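Local coordinates for protein phosphate transporter (Thermotoga maritima MSB8, PDB 6L85) that probably imports phosphate across the membrane by coupling it to sodium, as a bacterial relative of the human SLC20 carriers, at residues S91-I96 with V382-A387; W100-S105 with L371-I376; F328-T333 with T347-G352. All blocks are in the same frame, centred on the assembly; numbering follows the deposited sequence.

The three contacts lie in an all-helical membrane protein of the phosphate transporter family. Interactions 1 and 2 share the long helix 368-400, which meets helix 76-99 in the first and the loop following that helix in the second; their centres are about 13 Å apart, and Ile-94 packs on Val-104 between them. Interaction 3 joins helices 320-339 and 346-357, which come after 91-105 and before helix 368-400, so its segments fall between those of both other contacts. Its centre is about 17 Å from interaction 2 and about 23 Å from interaction 1. Interactions 2 and 3 converge on one sodium ion and one phosphate, through Val-104, Ser-105 and Thr-347, while interaction 1 packs helices farther from the ions.

Interaction 1. Residues S91-I96 with V382-A387; sequences SFWILI and VPTVAA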
ATOM      1  N   SER B  91     -11.745   0.660 -28.112  1.00 40.55           N
ATOM      2  CA  SER B  91     -11.488   2.048 -27.732  1.00 44.20           C
ATOM      3  C   SER B  91     -12.474   2.982 -28.401  1.00 47.49           C
ATOM      4  O   SER B  91     -13.011   3.897 -27.764  1.00 42.04           O
ATOM      5  CB  SER B  91     -10.069   2.452 -28.133  1.00 41.92           C
ATOM      6  OG  SER B  91      -9.132   1.759 -27.351  1.00 54.04           O
ATOM      7  N   PHE B  92     -12.689   2.780 -29.708  1.00 46.85           N
ATOM      8  CA  PHE B  92     -13.606   3.627 -30.457  1.00 48.28           C
ATOM      9  C   PHE B  92     -14.985   3.635 -29.816  1.00 47.08           C
ATOM     10  O   PHE B  92     -15.551   4.705 -29.530  1.00 45.62           O
ATOM     11  CB  PHE B  92     -13.700   3.146 -31.909  1.00 52.37           C
ATOM     12  CG  PHE B  92     -14.631   3.963 -32.738  1.00 51.83           C
ATOM     13  CD1 PHE B  92     -14.233   5.201 -33.214  1.00 54.90           C
ATOM     14  CD2 PHE B  92     -15.921   3.532 -32.983  1.00 51.88           C
ATOM     15  CE1 PHE B  92     -15.095   5.987 -33.954  1.00 56.37           C
ATOM     16  CE2 PHE B  92     -16.796   4.319 -33.731  1.00 56.96           C
ATOM     17  CZ  PHE B  92     -16.380   5.538 -34.220  1.00 58.00           C
ATOM     18  N   TRP B  93     -15.547   2.449 -29.578  1.00 43.67           N
ATOM     19  CA  TRP B  93     -16.911   2.442 -29.049  1.00 47.14           C
ATOM     20  C   TRP B  93     -16.967   2.927 -27.595  1.00 45.99           C
ATOM     21  O   TRP B  93     -17.933   3.605 -27.205  1.00 45.55           O
ATOM     22  CB  TRP B  93     -17.538   1.058 -29.226  1.00 44.34           C
ATOM     23  CG  TRP B  93     -17.855   0.878 -30.659  1.00 51.61           C
ATOM     24  CD1 TRP B  93     -17.185   0.093 -31.565  1.00 51.87           C
ATOM     25  CD2 TRP B  93     -18.866   1.567 -31.397  1.00 53.23           C
ATOM     26  NE1 TRP B  93     -17.742   0.231 -32.810  1.00 52.77           N
ATOM     27  CE2 TRP B  93     -18.775   1.129 -32.738  1.00 54.88           C
ATOM     28  CE3 TRP B  93     -19.854   2.500 -31.053  1.00 50.69           C
ATOM     29  CZ2 TRP B  93     -19.640   1.585 -33.733  1.00 50.49           C
ATOM     30  CZ3 TRP B  93     -20.705   2.961 -32.043  1.00 54.86           C
ATOM     31  CH2 TRP B  93     -20.595   2.498 -33.368  1.00 59.52           C
ATOM     32  N   ILE B  94     -15.951   2.608 -26.779  1.00 45.78           N
ATOM     33  CA  ILE B  94     -15.933   3.110 -25.404  1.00 43.11           C
ATOM     34  C   ILE B  94     -15.927   4.632 -25.412  1.00 43.52           C
ATOM     35  O   ILE B  94     -16.645   5.272 -24.646  1.00 40.81           O
ATOM     36  CB  ILE B  94     -14.723   2.581 -24.604  1.00 45.50           C
ATOM     37  CG1 ILE B  94     -14.604   1.044 -24.587  1.00 40.32           C
ATOM     38  CG2 ILE B  94     -14.782   3.131 -23.172  1.00 37.11           C
ATOM     39  CD1 ILE B  94     -15.768   0.374 -23.976  1.00 46.60           C
ATOM     40  N   LEU B  95     -15.104   5.232 -26.272  1.00 44.77           N
ATOM     41  CA  LEU B  95     -14.991   6.685 -26.293  1.00 46.16           C
ATOM     42  C   LEU B  95     -16.270   7.341 -26.809  1.00 51.77           C
ATOM     43  O   LEU B  95     -16.661   8.402 -26.311  1.00 45.52           O
ATOM     44  CB  LEU B  95     -13.786   7.102 -27.130  1.00 43.62           C
ATOM     45  CG  LEU B  95     -12.431   6.835 -26.447  1.00 49.64           C
ATOM     46  CD1 LEU B  95     -11.267   7.131 -27.363  1.00 41.32           C
ATOM     47  CD2 LEU B  95     -12.316   7.631 -25.165  1.00 42.72           C
ATOM     48  N   ILE B  96     -16.939   6.731 -27.801  1.00 50.49           N
ATOM     49  CA  ILE B  96     -18.227   7.259 -28.256  1.00 46.15           C
ATOM     50  C   ILE B  96     -19.216   7.275 -27.095  1.00 49.93           C
ATOM     51  O   ILE B  96     -19.828   8.313 -26.766  1.00 54.48           O
ATOM     52  CB  ILE B  96     -18.762   6.423 -29.438  1.00 51.57           C
ATOM     53  CG1 ILE B  96     -18.001   6.728 -30.726  1.00 47.22           C
ATOM     54  CG2 ILE B  96     -20.258   6.629 -29.635  1.00 47.95           C
ATOM     55  CD1 ILE B  96     -17.830   8.191 -30.997  1.00 52.42           C
ATOM     56  N   VAL B 382     -21.292  -6.059 -27.632  1.00 41.69           N
ATOM     57  CA  VAL B 382     -20.466  -7.195 -28.050  1.00 46.40           C
ATOM     58  C   VAL B 382     -20.504  -7.393 -29.570  1.00 49.05           C
ATOM     59  O   VAL B 382     -19.428  -7.456 -30.191  1.00 47.61           O
ATOM     60  CB  VAL B 382     -20.833  -8.446 -27.265  1.00 46.36           C
ATOM     61  CG1 VAL B 382     -20.019  -9.635 -27.766  1.00 48.50           C
ATOM     62  CG2 VAL B 382     -20.606  -8.228 -25.769  1.00 42.11           C
ATOM     63  N   PRO B 383     -21.677  -7.470 -30.229  1.00 46.57           N
ATOM     64  CA  PRO B 383     -21.651  -7.601 -31.704  1.00 47.18           C
ATOM     65  C   PRO B 383     -21.130  -6.366 -32.423  1.00 47.35           C
ATOM     66  O   PRO B 383     -20.438  -6.498 -33.440  1.00 47.41           O
ATOM     67  CB  PRO B 383     -23.116  -7.888 -32.065  1.00 53.27           C
ATOM     68  CG  PRO B 383     -23.915  -7.372 -30.889  1.00 50.25           C
ATOM     69  CD  PRO B 383     -23.041  -7.643 -29.695  1.00 46.00           C
ATOM     70  N   THR B 384     -21.447  -5.165 -31.943  1.00 46.77           N
ATOM     71  CA  THR B 384     -20.931  -3.961 -32.592  1.00 45.98           C
ATOM     72  C   THR B 384     -19.406  -3.939 -32.586  1.00 49.12           C
ATOM     73  O   THR B 384     -18.767  -3.657 -33.609  1.00 48.78           O
ATOM     74  CB  THR B 384     -21.471  -2.715 -31.888  1.00 48.40           C
ATOM     75  OG1 THR B 384     -22.900  -2.772 -31.844  1.00 47.72           O
ATOM     76  CG2 THR B 384     -21.024  -1.451 -32.612  1.00 44.60           C
ATOM     77  N   VAL B 385     -18.798  -4.230 -31.435  1.00 45.80           N
ATOM     78  CA  VAL B 385     -17.341  -4.191 -31.378  1.00 49.37           C
ATOM     79  C   VAL B 385     -16.750  -5.359 -32.145  1.00 46.29           C
ATOM     80  O   VAL B 385     -15.718  -5.210 -32.813  1.00 41.47           O
ATOM     81  CB  VAL B 385     -16.835  -4.161 -29.924  1.00 46.03           C
ATOM     82  CG1 VAL B 385     -15.328  -4.161 -29.918  1.00 39.78           C
ATOM     83  CG2 VAL B 385     -17.356  -2.915 -29.210  1.00 46.99           C
ATOM     84  N   ALA B 386     -17.375  -6.543 -32.053  1.00 45.09           N
ATOM     85  CA  ALA B 386     -16.900  -7.678 -32.844  1.00 45.87           C
ATOM     86  C   ALA B 386     -16.873  -7.334 -34.330  1.00 47.36           C
ATOM     87  O   ALA B 386     -15.865  -7.562 -35.015  1.00 50.74           O
ATOM     88  CB  ALA B 386     -17.763  -8.914 -32.574  1.00 46.16           C
ATOM     89  N   ALA B 387     -17.953  -6.722 -34.833  1.00 47.52           N
ATOM     90  CA  ALA B 387     -18.026  -6.375 -36.250  1.00 47.95           C
ATOM     91  C   ALA B 387     -17.015  -5.297 -36.606  1.00 47.38           C
ATOM     92  O   ALA B 387     -16.385  -5.357 -37.667  1.00 51.87           O
ATOM     93  CB  ALA B 387     -19.448  -5.933 -36.608  1.00 47.38           C
TER
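Trp-93 lays its indole against Thr-384, whose methyl CG2 sits over one face of the ring system. In this CH-pi contact CG2 of Thr-384 lies 3.7 Å from the centroid of the Trp-93 six-membered ring, 25° off the ring normal. The ring atom nearest to Thr-384 CG2 is Trp-93 CE2, at 3.4 Å. Thr-384 OG1 stands beside the backbone N (chi1 -55°), which leaves CG2 anti to that N and facing the indole, while OG1 turns back to hydrogen-bond Leu-380 O. Phe-92 CD2 comes over the opposite face of the indole, 3.7 Å above its plane, so both faces have a neighbour, each offset toward the rim. The contact joins helix 76-99 to helix 368-400 in this all-helical membrane transporter, just past the place where the latter helix is kinked at Val-382 and Pro-383, whose N atoms make no bond to the preceding turn. Val-385 adds a second point of packing, its CG2 meeting the five-membered ring at an oblique angle, 3.8 Å from Trp-93 CD1; the same buried valine also packs on Ser-109 of helix 106-121. At its polar corner, Trp-93 NE1 donates to Thr-388 OG1, which in turn donates to Thr-384 O, tying the indole by a relay to the helix that its face rests on.

Interaction 2. Residues W100-S105 with L371-I376; sequences WGYPVS and LKNIVI. With NA (sodium ion), chain Q; PO4 (phosphate ion), chain P.
Tyr-102 brings one edge of its ring against Ile-374, with CG1 of the isoleucine near the ring plane and 3.5 Å from Tyr-102 CD2. Farther along the same side of the phenol, Asn-373 CB approaches Tyr-102 CE2 at 3.6 Å, neither squarely over the face nor at the edge. The amide follows toward the hydroxyl, its plane turned 44° from the ring, and leaves Asn-373 ND2 3.1 Å from Tyr-102 OH. Ile-374 is extended beyond CG1 (chi2 -180°), which sends CD1 away from the phenol toward Pro-103, where it lies 4.1 Å from Pro-103 CD. Two neighbours of the loop thus rest on successive residues near the start of helix 368-400, a surface contact beside a buried ion site. The loop begins where helix 76-99 ends in a Schellman motif, with Gly-101 at positive phi as its C-prime residue and Tyr-102 N returning to Ala-97 O. It ends at Ser-105, the N-cap of helix 106-121. Between these points Val-104 O binds the sodium ion at 2.3 Å, in a shell completed by Asn-21, Asp-22, Thr-347 and a water. Ser-105 OG works in two directions, accepting from His-108 N as a helix cap and donating to phosphate O2 at 2.8 Å. Pro-103 O accepts from Trp-378 NE1 of helix 368-400, and Tyr-102 O from Asn-21 ND2.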
ATOM      1  N   TRP B 100     -20.993  10.531 -24.892  1.00 54.75           N
ATOM      2  CA  TRP B 100     -22.376  10.854 -24.552  1.00 58.15           C
ATOM      3  C   TRP B 100     -22.709  10.627 -23.080  1.00 56.00           C
ATOM      4  O   TRP B 100     -23.877  10.734 -22.697  1.00 58.23           O
ATOM      5  CB  TRP B 100     -23.350  10.084 -25.447  1.00 62.91           C
ATOM      6  CG  TRP B 100     -23.655  10.880 -26.681  1.00 72.99           C
ATOM      7  CD1 TRP B 100     -24.749  11.676 -26.898  1.00 75.09           C
ATOM      8  CD2 TRP B 100     -22.826  11.006 -27.846  1.00 67.85           C
ATOM      9  NE1 TRP B 100     -24.657  12.269 -28.136  1.00 82.18           N
ATOM     10  CE2 TRP B 100     -23.487  11.875 -28.735  1.00 72.40           C
ATOM     11  CE3 TRP B 100     -21.596  10.459 -28.225  1.00 72.09           C
ATOM     12  CZ2 TRP B 100     -22.960  12.210 -29.983  1.00 77.41           C
ATOM     13  CZ3 TRP B 100     -21.068  10.793 -29.470  1.00 68.49           C
ATOM     14  CH2 TRP B 100     -21.753  11.660 -30.331  1.00 79.16           C
ATOM     15  N   GLY B 101     -21.718  10.345 -22.241  1.00 53.92           N
ATOM     16  CA  GLY B 101     -22.007  10.081 -20.843  1.00 50.86           C
ATOM     17  C   GLY B 101     -22.643   8.737 -20.561  1.00 54.10           C
ATOM     18  O   GLY B 101     -23.241   8.558 -19.498  1.00 51.62           O
ATOM     19  N   TYR B 102     -22.529   7.767 -21.485  1.00 52.23           N
ATOM     20  CA  TYR B 102     -23.203   6.507 -21.181  1.00 48.89           C
ATOM     21  C   TYR B 102     -22.226   5.504 -20.582  1.00 47.33           C
ATOM     22  O   TYR B 102     -21.140   5.279 -21.142  1.00 47.80           O
ATOM     23  CB  TYR B 102     -23.851   5.927 -22.437  1.00 50.98           C
ATOM     24  CG  TYR B 102     -25.129   6.645 -22.827  1.00 58.04           C
ATOM     25  CD1 TYR B 102     -25.089   7.830 -23.547  1.00 61.63           C
ATOM     26  CD2 TYR B 102     -26.376   6.153 -22.451  1.00 61.53           C
ATOM     27  CE1 TYR B 102     -26.257   8.502 -23.900  1.00 60.97           C
ATOM     28  CE2 TYR B 102     -27.551   6.819 -22.796  1.00 60.65           C
ATOM     29  CZ  TYR B 102     -27.484   7.988 -23.525  1.00 62.65           C
ATOM     30  OH  TYR B 102     -28.643   8.649 -23.873  1.00 71.08           O
ATOM     31  N   PRO B 103     -22.558   4.912 -19.435  1.00 43.12           N
ATOM     32  CA  PRO B 103     -21.727   3.847 -18.851  1.00 45.72           C
ATOM     33  C   PRO B 103     -21.921   2.540 -19.614  1.00 45.69           C
ATOM     34  O   PRO B 103     -23.037   2.019 -19.685  1.00 44.27           O
ATOM     35  CB  PRO B 103     -22.256   3.741 -17.411  1.00 45.89           C
ATOM     36  CG  PRO B 103     -23.706   4.185 -17.516  1.00 47.82           C
ATOM     37  CD  PRO B 103     -23.787   5.168 -18.660  1.00 46.85           C
ATOM     38  N   VAL B 104     -20.832   2.019 -20.190  1.00 41.23           N
ATOM     39  CA  VAL B 104     -20.826   0.749 -20.920  1.00 46.65           C
ATOM     40  C   VAL B 104     -19.751  -0.169 -20.326  1.00 45.97           C
ATOM     41  O   VAL B 104     -18.870   0.262 -19.580  1.00 47.23           O
ATOM     42  CB  VAL B 104     -20.577   0.935 -22.439  1.00 41.62           C
ATOM     43  CG1 VAL B 104     -21.697   1.729 -23.078  1.00 47.56           C
ATOM     44  CG2 VAL B 104     -19.226   1.612 -22.694  1.00 41.38           C
ATOM     45  N   SER B 105     -19.805  -1.442 -20.711  1.00 43.23           N
ATOM     46  CA  SER B 105     -18.807  -2.420 -20.292  1.00 39.75           C
ATOM     47  C   SER B 105     -17.632  -2.428 -21.263  1.00 42.26           C
ATOM     48  O   SER B 105     -17.788  -2.819 -22.430  1.00 43.38           O
ATOM     49  CB  SER B 105     -19.402  -3.820 -20.199  1.00 36.58           C
ATOM     50  OG  SER B 105     -18.374  -4.777 -19.971  1.00 37.15           O
ATOM     51  N   LEU B 371     -32.703   5.449 -20.391  1.00 56.89           N
ATOM     52  CA  LEU B 371     -32.633   4.080 -19.889  1.00 59.62           C
ATOM     53  C   LEU B 371     -32.739   3.076 -21.031  1.00 65.23           C
ATOM     54  O   LEU B 371     -32.028   2.054 -21.056  1.00 59.82           O
ATOM     55  CB  LEU B 371     -33.745   3.851 -18.870  1.00 56.64           C
ATOM     56  CG  LEU B 371     -33.572   2.732 -17.850  1.00 66.95           C
ATOM     57  CD1 LEU B 371     -32.152   2.720 -17.312  1.00 70.67           C
ATOM     58  CD2 LEU B 371     -34.577   2.915 -16.719  1.00 67.13           C
ATOM     59  N   LYS B 372     -33.624   3.354 -21.993  1.00 63.25           N
ATOM     60  CA  LYS B 372     -33.733   2.489 -23.159  1.00 64.71           C
ATOM     61  C   LYS B 372     -32.441   2.518 -23.963  1.00 60.68           C
ATOM     62  O   LYS B 372     -31.991   1.473 -24.449  1.00 54.82           O
ATOM     63  CB  LYS B 372     -34.929   2.905 -24.028  1.00 59.37           C
ATOM     64  CG  LYS B 372     -36.264   2.302 -23.601  1.00 60.88           C
ATOM     65  CD  LYS B 372     -37.437   3.136 -24.132  1.00 63.81           C
ATOM     66  CE  LYS B 372     -38.708   2.861 -23.339  1.00 72.21           C
ATOM     67  NZ  LYS B 372     -39.891   3.615 -23.856  1.00 75.00           N
ATOM     68  N   ASN B 373     -31.837   3.709 -24.114  1.00 55.00           N
ATOM     69  CA  ASN B 373     -30.546   3.820 -24.790  1.00 56.58           C
ATOM     70  C   ASN B 373     -29.482   2.974 -24.101  1.00 59.30           C
ATOM     71  O   ASN B 373     -28.669   2.312 -24.759  1.00 57.63           O
ATOM     72  CB  ASN B 373     -30.099   5.281 -24.830  1.00 62.89           C
ATOM     73  CG  ASN B 373     -30.857   6.098 -25.855  1.00 67.61           C
ATOM     74  OD1 ASN B 373     -31.771   5.594 -26.494  1.00 67.73           O
ATOM     75  ND2 ASN B 373     -30.480   7.367 -26.014  1.00 66.94           N
ATOM     76  N   ILE B 374     -29.469   2.996 -22.769  1.00 58.54           N
ATOM     77  CA  ILE B 374     -28.475   2.240 -22.017  1.00 58.90           C
ATOM     78  C   ILE B 374     -28.655   0.749 -22.264  1.00 51.97           C
ATOM     79  O   ILE B 374     -27.691   0.027 -22.548  1.00 52.85           O
ATOM     80  CB  ILE B 374     -28.559   2.587 -20.518  1.00 58.99           C
ATOM     81  CG1 ILE B 374     -27.814   3.896 -20.241  1.00 57.92           C
ATOM     82  CG2 ILE B 374     -28.029   1.435 -19.650  1.00 55.84           C
ATOM     83  CD1 ILE B 374     -27.831   4.314 -18.793  1.00 57.67           C
ATOM     84  N   VAL B 375     -29.899   0.271 -22.169  1.00 52.11           N
ATOM     85  CA  VAL B 375     -30.164  -1.149 -22.389  1.00 54.82           C
ATOM     86  C   VAL B 375     -29.795  -1.556 -23.817  1.00 51.83           C
ATOM     87  O   VAL B 375     -29.205  -2.625 -24.037  1.00 50.54           O
ATOM     88  CB  VAL B 375     -31.631  -1.475 -22.056  1.00 58.80           C
ATOM     89  CG1 VAL B 375     -31.978  -2.911 -22.465  1.00 53.43           C
ATOM     90  CG2 VAL B 375     -31.884  -1.259 -20.571  1.00 51.92           C
ATOM     91  N   ILE B 376     -30.118  -0.711 -24.802  1.00 51.84           N
ATOM     92  CA  ILE B 376     -29.771  -1.021 -26.188  1.00 52.96           C
ATOM     93  C   ILE B 376     -28.263  -1.156 -26.328  1.00 52.67           C
ATOM     94  O   ILE B 376     -27.762  -2.130 -26.906  1.00 51.12           O
ATOM     95  CB  ILE B 376     -30.305   0.054 -27.158  1.00 58.02           C
ATOM     96  CG1 ILE B 376     -31.829   0.207 -27.085  1.00 57.19           C
ATOM     97  CG2 ILE B 376     -29.869  -0.257 -28.592  1.00 47.44           C
ATOM     98  CD1 ILE B 376     -32.547  -0.853 -27.705  1.00 61.70           C
TER
HETATM   99 NA    NA Q 502     -18.473   1.261 -17.596  1.00 38.80          NA
HETATM  100  P   PO4 P 501     -16.443  -2.849 -17.255  1.00 34.28           P
HETATM  101  O1  PO4 P 501     -17.889  -2.549 -16.865  1.00 37.25           O
HETATM  102  O2  PO4 P 501     -16.334  -4.037 -18.188  1.00 38.50           O
HETATM  103  O3  PO4 P 501     -15.668  -3.152 -15.976  1.00 35.80           O
HETATM  104  O4  PO4 P 501     -15.841  -1.671 -18.003  1.00 33.19           O
HETATM  105  O   HOH W   1     -19.268   2.965 -16.136  1.00 37.30           O

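Interaction 3. Residues F328-T333 with T347-G352; sequences FSTATT and THVVVG. With NA (sodium ion), chain Q; PO4 (phosphate ion), chain P.
Thr-333 grips Ser-329 O with both its N and its OG1, from opposite faces of the carbonyl plane. The hydroxyl bond is the shorter, Thr-333 OG1 to Ser-329 O being 2.7 Å. With its hydroxyl turned back to the helix, Thr-333 meets the other segment through carbon: its CB is 4.0 Å from Val-349 CG1. That methyl, anti to the backbone N of Val-349 (chi1 170°), also packs on CG2 and the backbone of Thr-330, 3.9 Å from its CA. Thr-330 CG2 in turn touches Val-350 CG2 at 3.5 Å, while OG1 of Thr-330 is hydrogen-bonded to Val-326 O. The axes of segments 328-333 and 347-352 approach to 9.0 Å, with their N-to-C directions 141° apart. At the start of the second helix, Thr-347 N donates to phosphate O1 at 3.0 Å. Thr-347 OG1 binds the sodium ion at 2.4 Å, donates to phosphate O1 at 2.5 Å and accepts from Asn-25 ND2. Val-349 faces the neighbouring helix and Val-350 meets it from the flank, whereas Thr-347 leaves the backbone away from it; apolar packing and ion binding thus use different sides of helix 346-357, and its amino-terminal end would probably help to stabilise the anion.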
ATOM      1  N   PHE B 328     -18.853  -2.122  -1.072  1.00 39.72           N
ATOM      2  CA  PHE B 328     -18.257  -3.333  -0.523  1.00 41.42           C
ATOM      3  C   PHE B 328     -18.615  -4.548  -1.371  1.00 43.73           C
ATOM      4  O   PHE B 328     -17.736  -5.347  -1.736  1.00 37.34           O
ATOM      5  CB  PHE B 328     -18.698  -3.553   0.924  1.00 38.47           C
ATOM      6  CG  PHE B 328     -17.995  -4.715   1.584  1.00 41.75           C
ATOM      7  CD1 PHE B 328     -18.438  -6.017   1.391  1.00 40.42           C
ATOM      8  CD2 PHE B 328     -16.845  -4.506   2.337  1.00 41.40           C
ATOM      9  CE1 PHE B 328     -17.767  -7.096   1.979  1.00 45.80           C
ATOM     10  CE2 PHE B 328     -16.182  -5.557   2.929  1.00 37.89           C
ATOM     11  CZ  PHE B 328     -16.638  -6.860   2.746  1.00 44.95           C
ATOM     12  N   SER B 329     -19.907  -4.701  -1.701  1.00 38.02           N
ATOM     13  CA  SER B 329     -20.340  -5.887  -2.436  1.00 37.64           C
ATOM     14  C   SER B 329     -19.770  -5.906  -3.845  1.00 37.77           C
ATOM     15  O   SER B 329     -19.399  -6.972  -4.353  1.00 38.08           O
ATOM     16  CB  SER B 329     -21.869  -5.948  -2.489  1.00 38.68           C
ATOM     17  OG  SER B 329     -22.398  -5.816  -1.177  1.00 44.75           O
ATOM     18  N   THR B 330     -19.720  -4.742  -4.501  1.00 35.97           N
ATOM     19  CA  THR B 330     -19.140  -4.661  -5.831  1.00 39.13           C
ATOM     20  C   THR B 330     -17.678  -5.082  -5.816  1.00 42.72           C
ATOM     21  O   THR B 330     -17.247  -5.919  -6.622  1.00 36.48           O
ATOM     22  CB  THR B 330     -19.256  -3.238  -6.351  1.00 40.61           C
ATOM     23  OG1 THR B 330     -20.637  -2.910  -6.456  1.00 43.50           O
ATOM     24  CG2 THR B 330     -18.575  -3.115  -7.714  1.00 39.33           C
ATOM     25  N   ALA B 331     -16.907  -4.508  -4.890  1.00 40.78           N
ATOM     26  CA  ALA B 331     -15.473  -4.751  -4.853  1.00 40.50           C
ATOM     27  C   ALA B 331     -15.179  -6.200  -4.522  1.00 39.47           C
ATOM     28  O   ALA B 331     -14.290  -6.809  -5.133  1.00 36.47           O
ATOM     29  CB  ALA B 331     -14.807  -3.820  -3.840  1.00 37.31           C
ATOM     30  N   THR B 332     -15.917  -6.765  -3.566  1.00 36.52           N
ATOM     31  CA  THR B 332     -15.759  -8.183  -3.239  1.00 42.67           C
ATOM     32  C   THR B 332     -16.049  -9.071  -4.444  1.00 42.94           C
ATOM     33  O   THR B 332     -15.256  -9.964  -4.776  1.00 40.64           O
ATOM     34  CB  THR B 332     -16.685  -8.553  -2.085  1.00 44.91           C
ATOM     35  OG1 THR B 332     -16.476  -7.627  -1.012  1.00 38.25           O
ATOM     36  CG2 THR B 332     -16.411  -9.992  -1.617  1.00 41.49           C
ATOM     37  N   THR B 333     -17.192  -8.851  -5.106  1.00 38.77           N
ATOM     38  CA  THR B 333     -17.512  -9.642  -6.286  1.00 41.52           C
ATOM     39  C   THR B 333     -16.389  -9.565  -7.316  1.00 39.47           C
ATOM     40  O   THR B 333     -15.954 -10.588  -7.868  1.00 39.76           O
ATOM     41  CB  THR B 333     -18.833  -9.158  -6.892  1.00 42.53           C
ATOM     42  OG1 THR B 333     -19.854  -9.202  -5.892  1.00 39.49           O
ATOM     43  CG2 THR B 333     -19.248 -10.039  -8.078  1.00 37.90           C
ATOM     44  N   THR B 347     -19.326  -2.338 -14.267  1.00 33.06           N
ATOM     45  CA  THR B 347     -20.551  -1.563 -14.460  1.00 35.75           C
ATOM     46  C   THR B 347     -21.802  -2.370 -14.092  1.00 37.59           C
ATOM     47  O   THR B 347     -22.635  -1.928 -13.280  1.00 37.89           O
ATOM     48  CB  THR B 347     -20.619  -1.113 -15.917  1.00 39.62           C
ATOM     49  OG1 THR B 347     -19.341  -0.587 -16.318  1.00 33.95           O
ATOM     50  CG2 THR B 347     -21.703  -0.081 -16.110  1.00 42.61           C
ATOM     51  N   HIS B 348     -21.937  -3.576 -14.673  1.00 35.04           N
ATOM     52  CA  HIS B 348     -23.120  -4.402 -14.421  1.00 34.78           C
ATOM     53  C   HIS B 348     -23.150  -4.897 -12.995  1.00 37.90           C
ATOM     54  O   HIS B 348     -24.237  -5.033 -12.414  1.00 41.09           O
ATOM     55  CB  HIS B 348     -23.170  -5.586 -15.388  1.00 34.58           C
ATOM     56  CG  HIS B 348     -23.147  -5.171 -16.824  1.00 35.90           C
ATOM     57  ND1 HIS B 348     -22.855  -6.044 -17.846  1.00 41.97           N
ATOM     58  CD2 HIS B 348     -23.335  -3.962 -17.405  1.00 38.25           C
ATOM     59  CE1 HIS B 348     -22.874  -5.396 -18.996  1.00 37.55           C
ATOM     60  NE2 HIS B 348     -23.162  -4.130 -18.758  1.00 42.62           N
ATOM     61  N   VAL B 349     -21.978  -5.148 -12.405  1.00 38.40           N
ATOM     62  CA  VAL B 349     -21.953  -5.558 -11.003  1.00 39.67           C
ATOM     63  C   VAL B 349     -22.411  -4.416 -10.108  1.00 39.00           C
ATOM     64  O   VAL B 349     -23.121  -4.638  -9.123  1.00 41.11           O
ATOM     65  CB  VAL B 349     -20.561  -6.068 -10.595  1.00 38.10           C
ATOM     66  CG1 VAL B 349     -20.482  -6.244  -9.085  1.00 30.57           C
ATOM     67  CG2 VAL B 349     -20.256  -7.399 -11.311  1.00 41.40           C
ATOM     68  N   VAL B 350     -22.019  -3.175 -10.422  1.00 36.95           N
ATOM     69  CA  VAL B 350     -22.465  -2.067  -9.585  1.00 41.11           C
ATOM     70  C   VAL B 350     -23.976  -1.939  -9.682  1.00 43.49           C
ATOM     71  O   VAL B 350     -24.670  -1.765  -8.674  1.00 41.89           O
ATOM     72  CB  VAL B 350     -21.773  -0.745  -9.979  1.00 40.81           C
ATOM     73  CG1 VAL B 350     -22.308   0.360  -9.109  1.00 48.27           C
ATOM     74  CG2 VAL B 350     -20.315  -0.810  -9.754  1.00 47.65           C
ATOM     75  N   VAL B 351     -24.496  -1.995 -10.912  1.00 41.09           N
ATOM     76  CA  VAL B 351     -25.941  -1.949 -11.125  1.00 40.52           C
ATOM     77  C   VAL B 351     -26.633  -3.038 -10.309  1.00 45.52           C
ATOM     78  O   VAL B 351     -27.638  -2.793  -9.633  1.00 47.98           O
ATOM     79  CB  VAL B 351     -26.257  -2.078 -12.625  1.00 45.18           C
ATOM     80  CG1 VAL B 351     -27.722  -2.492 -12.832  1.00 51.27           C
ATOM     81  CG2 VAL B 351     -25.936  -0.779 -13.336  1.00 43.75           C
ATOM     82  N   GLY B 352     -26.095  -4.257 -10.351  1.00 40.65           N
ATOM     83  CA  GLY B 352     -26.654  -5.326  -9.541  1.00 43.78           C
ATOM     84  C   GLY B 352     -26.658  -5.000  -8.060  1.00 46.98           C
ATOM     85  O   GLY B 352     -27.653  -5.216  -7.368  1.00 49.81           O
TER
HETATM   86 NA    NA Q 502     -18.473   1.261 -17.596  1.00 38.80          NA
HETATM   87  P   PO4 P 501     -16.443  -2.849 -17.255  1.00 34.28           P
HETATM   88  O1  PO4 P 501     -17.889  -2.549 -16.865  1.00 37.25           O
HETATM   89  O2  PO4 P 501     -16.334  -4.037 -18.188  1.00 38.50           O
HETATM   90  O3  PO4 P 501     -15.668  -3.152 -15.976  1.00 35.80           O
HETATM   91  O4  PO4 P 501     -15.841  -1.671 -18.003  1.00 33.19           O
HETATM   92  O   HOH W   1     -19.268   2.965 -16.136  1.00 37.30           O